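Local coordinates for uncharacterized protein (Pyrococcus horikoshii, PDB 1ZJJ), which is uncharacterised but binds magnesium and is probably a phosphatase of the haloacid dehalogenase superfamily, at residues S43-P47 / E48-E52; Y137-L140 / A141-G145. One frame throughout, in Å; residues are numbered along the deposited sequence.

Both interactions are local, each made within one continuous run of residues, so neither closes a long loop; they follow in series along the chain without nesting or crossing. Interaction 1 comes first, where the loop after strand 36-40 turns into helix 47-56, beside the six-stranded parallel sheet that carries the magnesium site. Interaction 2 lies on the last turns of helix 132-143, which links strands 121-124 and 147-150 of the separate four-stranded parallel sheet. One therefore starts a helix and the other finishes one, in two different parts of the molecule. Their centres are 29 Å apart, and their nearest atoms are about 14 Å from each other.

Interaction 1 of 2, residues S43-P47 / E48-E52; sequences STKTP and EMYRE
A chi1 of 58° sets Thr46 OG1 between its backbone N and carbonyl carbon, while Met49, with CG anti to its carbonyl carbon (chi1 -79°), brings its sulfur back to the threonine. The pair then bonds both ways: Met49 N donates to Thr46 OG1 over 3.1 Å at 161°, and Thr46 N points at Met49 SD in a weak bond of 3.7 Å. The methionine bends at its last torsion, pressing CE to within 3.3 Å of Thr46 CG2, a tight fit. Thr46 OG1 also donates weakly to Glu48 OE1. Tyr50 N donates to Thr46 O over 2.9 Å, the first backbone bond of the helix. Proline suits position 47, since a first-turn N-H would have no helical carbonyl to bond. Lys45 CB lies 3.5 Å from CE1 of the buried Tyr50, with CD more loosely over one ring face; Ile66 and Met8 touch the tyrosine too. Replacing Thr46 by an alanine is likely to leave Met49 N without its side-chain acceptor and open a gap beside the Met49 methyl. Thr46 and Met49 thus form a capping box starting helix 47-56 of the HAD fold; the Tyr50 side chain lies about 7 Å from that of the magnesium ligand Asp9.

Interaction 2 of 2, residues Y137-L140 / A141-G145; sequences YATL and AIRNG
Arg143 runs side by side with Thr139 from an unusual first torsion, chi1 -98°, well off a staggered value. Its CB sits 3.2 Å from Thr139 O, and the extended chain then packs its hydrocarbon part along the threonine methyl, with Arg143 CD 3.9 Å from Thr139 CG2. The same methyl approaches the guanidinium at its edge, in plane, and the polar end goes on to helix 167-178, where NH2 bonds Ala177 O. Thr139 places CG2 anti to the backbone N, facing the arginine, and OG1 turns back to bond Leu135 O, which lets a hydroxyl sit in a buried place. Ile142 brings CG1 to 3.1 Å from Ala138 O, and its branched side chain also packs on Val122 and Thr178. Helix 132-143 is the connection of a beta-alpha-beta unit between strands 121-124 and 147-150, and it ends here in a Schellman motif: Ala146 N bonds Ala141 O and Gly145 N bonds Ile142 O, with Gly145 at a positive phi of 106° that a residue with a CB would hold only under strain. Ahead of the motif the helical bonds are regular, as in Ile142 N to Ala138 O at 2.9 Å. Asn144 N reaches Leu140 O only weakly, at 122°, and also bonds Ala141 O at 2.9 Å, so the last turn tightens. Ala138 and Ala141, being small, are consistent with the close approach of the helix to Val122 of strand 121-124. Leu140 and Arg143 pack on Ile163 of the second subunit. Lys117 NZ, of the same chain, donates to Asn144 OD1.

Interaction 1 of 2, residues S43-P47 / E48-E52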
# COMPACT_ATOMS: atom_id res chain seq x y z
N SER B 43 13.50 -1.10 11.29
CA SER B 43 13.20 -2.15 12.26
C SER B 43 13.68 -3.54 11.87
O SER B 43 13.38 -4.52 12.56
CB SER B 43 11.70 -2.20 12.53
OG SER B 43 11.00 -2.65 11.38
N THR B 44 14.42 -3.64 10.77
CA THR B 44 14.91 -4.94 10.31
C THR B 44 16.09 -5.49 11.14
O THR B 44 16.39 -6.68 11.14
CB THR B 44 15.33 -4.84 8.84
OG1 THR B 44 16.42 -3.93 8.72
CG2 THR B 44 14.16 -4.31 7.99
N LYS B 45 16.80 -4.58 11.84
CA LYS B 45 17.99 -5.01 12.58
C LYS B 45 17.90 -4.68 14.07
O LYS B 45 17.21 -3.76 14.49
CB LYS B 45 19.21 -4.30 11.98
CG LYS B 45 19.57 -4.83 10.59
CD LYS B 45 20.88 -4.23 10.07
CE LYS B 45 21.27 -4.77 8.69
NZ LYS B 45 20.46 -4.13 7.66
N THR B 46 18.59 -5.50 14.90
CA THR B 46 18.64 -5.18 16.33
C THR B 46 19.70 -4.12 16.64
O THR B 46 20.59 -3.84 15.85
CB THR B 46 18.98 -6.43 17.14
OG1 THR B 46 20.24 -6.96 16.69
CG2 THR B 46 17.90 -7.50 17.00
N PRO B 47 19.54 -3.51 17.81
CA PRO B 47 20.55 -2.61 18.35
C PRO B 47 21.94 -3.27 18.31
O PRO B 47 22.94 -2.64 18.01
CB PRO B 47 20.15 -2.26 19.78
CG PRO B 47 18.63 -2.44 19.78
CD PRO B 47 18.44 -3.65 18.75
N GLU B 48 21.98 -4.56 18.69
CA GLU B 48 23.25 -5.29 18.62
C GLU B 48 23.83 -5.29 17.20
O GLU B 48 25.00 -5.03 16.98
CB GLU B 48 22.99 -6.72 19.08
CG GLU B 48 22.79 -6.80 20.60
CD GLU B 48 21.32 -6.64 20.90
OE1 GLU B 48 20.52 -7.07 20.08
OE2 GLU B 48 20.99 -6.05 21.93
N MET B 49 22.98 -5.62 16.23
CA MET B 49 23.39 -5.66 14.83
C MET B 49 23.89 -4.29 14.41
O MET B 49 24.87 -4.18 13.66
CB MET B 49 22.22 -6.07 13.93
CG MET B 49 21.93 -7.57 13.90
SD MET B 49 20.45 -7.98 12.94
CE MET B 49 19.36 -8.56 14.21
N TYR B 50 23.23 -3.24 14.87
CA TYR B 50 23.63 -1.89 14.51
C TYR B 50 24.98 -1.53 15.12
O TYR B 50 25.77 -0.82 14.49
CB TYR B 50 22.55 -0.88 14.91
CG TYR B 50 21.58 -0.63 13.79
CD1 TYR B 50 20.25 -1.06 13.87
CD2 TYR B 50 22.00 -0.02 12.60
CE1 TYR B 50 19.37 -0.89 12.80
CE2 TYR B 50 21.13 0.16 11.54
CZ TYR B 50 19.82 -0.28 11.64
OH TYR B 50 18.97 -0.11 10.57
N ARG B 51 25.25 -2.02 16.33
CA ARG B 51 26.54 -1.73 16.95
C ARG B 51 27.63 -2.31 16.05
O ARG B 51 28.67 -1.69 15.86
CB ARG B 51 26.65 -2.37 18.34
CG ARG B 51 28.08 -2.45 18.88
CD ARG B 51 28.12 -3.10 20.26
NE ARG B 51 29.44 -3.62 20.60
CZ ARG B 51 30.52 -2.88 20.83
NH1 ARG B 51 30.46 -1.55 20.75
NH2 ARG B 51 31.68 -3.46 21.13
N GLU B 52 27.39 -3.49 15.48
CA GLU B 52 28.38 -4.10 14.60
C GLU B 52 28.56 -3.27 13.32
O GLU B 52 29.68 -3.02 12.88
CB GLU B 52 27.98 -5.54 14.25
CG GLU B 52 27.84 -6.47 15.46
CD GLU B 52 29.07 -6.47 16.36
OE1 GLU B 52 30.14 -6.92 15.91
OE2 GLU B 52 28.97 -6.01 17.52

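Interaction 2 of 2, residues Y137-L140 / A141-G145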
# COMPACT_ATOMS: atom_id res chain seq x y z
N TYR B 137 -3.59 -12.23 6.08
CA TYR B 137 -3.81 -12.53 7.49
C TYR B 137 -3.74 -11.29 8.37
O TYR B 137 -4.49 -11.17 9.35
CB TYR B 137 -2.82 -13.59 7.97
CG TYR B 137 -3.15 -14.95 7.41
CD1 TYR B 137 -4.41 -15.51 7.64
CD2 TYR B 137 -2.26 -15.63 6.59
CE1 TYR B 137 -4.77 -16.72 7.06
CE2 TYR B 137 -2.61 -16.86 6.00
CZ TYR B 137 -3.87 -17.39 6.24
OH TYR B 137 -4.25 -18.58 5.67
N ALA B 138 -2.87 -10.34 8.03
CA ALA B 138 -2.77 -9.12 8.81
C ALA B 138 -4.09 -8.35 8.70
O ALA B 138 -4.58 -7.81 9.69
CB ALA B 138 -1.61 -8.26 8.30
N THR B 139 -4.64 -8.31 7.50
CA THR B 139 -5.90 -7.63 7.26
C THR B 139 -7.04 -8.31 8.00
O THR B 139 -7.86 -7.66 8.65
CB THR B 139 -6.22 -7.59 5.74
OG1 THR B 139 -5.27 -6.74 5.08
CG2 THR B 139 -7.61 -7.06 5.48
N LEU B 140 -7.10 -9.64 7.90
CA LEU B 140 -8.15 -10.40 8.58
C LEU B 140 -8.07 -10.16 10.08
O LEU B 140 -9.09 -9.93 10.73
CB LEU B 140 -8.01 -11.89 8.27
CG LEU B 140 -8.39 -12.32 6.84
CD1 LEU B 140 -8.04 -13.77 6.61
CD2 LEU B 140 -9.88 -12.08 6.63
N ALA B 141 -6.86 -10.20 10.62
CA ALA B 141 -6.67 -9.99 12.06
C ALA B 141 -7.05 -8.58 12.50
O ALA B 141 -7.80 -8.40 13.45
CB ALA B 141 -5.22 -10.29 12.43
N ILE B 142 -6.54 -7.56 11.80
CA ILE B 142 -6.86 -6.18 12.14
C ILE B 142 -8.37 -5.94 12.04
O ILE B 142 -8.94 -5.21 12.86
CB ILE B 142 -6.12 -5.19 11.22
CG1 ILE B 142 -4.62 -5.25 11.50
CG2 ILE B 142 -6.68 -3.78 11.42
CD1 ILE B 142 -3.78 -4.48 10.48
N ARG B 143 -9.01 -6.54 11.03
CA ARG B 143 -10.45 -6.41 10.85
C ARG B 143 -11.21 -7.13 11.95
O ARG B 143 -12.38 -6.85 12.22
CB ARG B 143 -10.87 -6.97 9.49
CG ARG B 143 -11.03 -5.90 8.47
CD ARG B 143 -11.15 -6.43 7.09
NE ARG B 143 -11.10 -5.31 6.16
CZ ARG B 143 -12.09 -4.45 6.00
NH1 ARG B 143 -13.21 -4.57 6.70
NH2 ARG B 143 -11.94 -3.44 5.15
N ASN B 144 -10.54 -8.08 12.59
CA ASN B 144 -11.14 -8.84 13.67
C ASN B 144 -10.93 -8.14 15.02
O ASN B 144 -11.26 -8.69 16.08
CB ASN B 144 -10.56 -10.24 13.72
CG ASN B 144 -11.32 -11.16 14.66
OD1 ASN B 144 -12.55 -11.22 14.61
ND2 ASN B 144 -10.60 -11.88 15.50
N GLY B 145 -10.36 -6.94 14.97
CA GLY B 145 -10.12 -6.18 16.18
C GLY B 145 -8.68 -6.10 16.66
O GLY B 145 -8.41 -5.48 17.68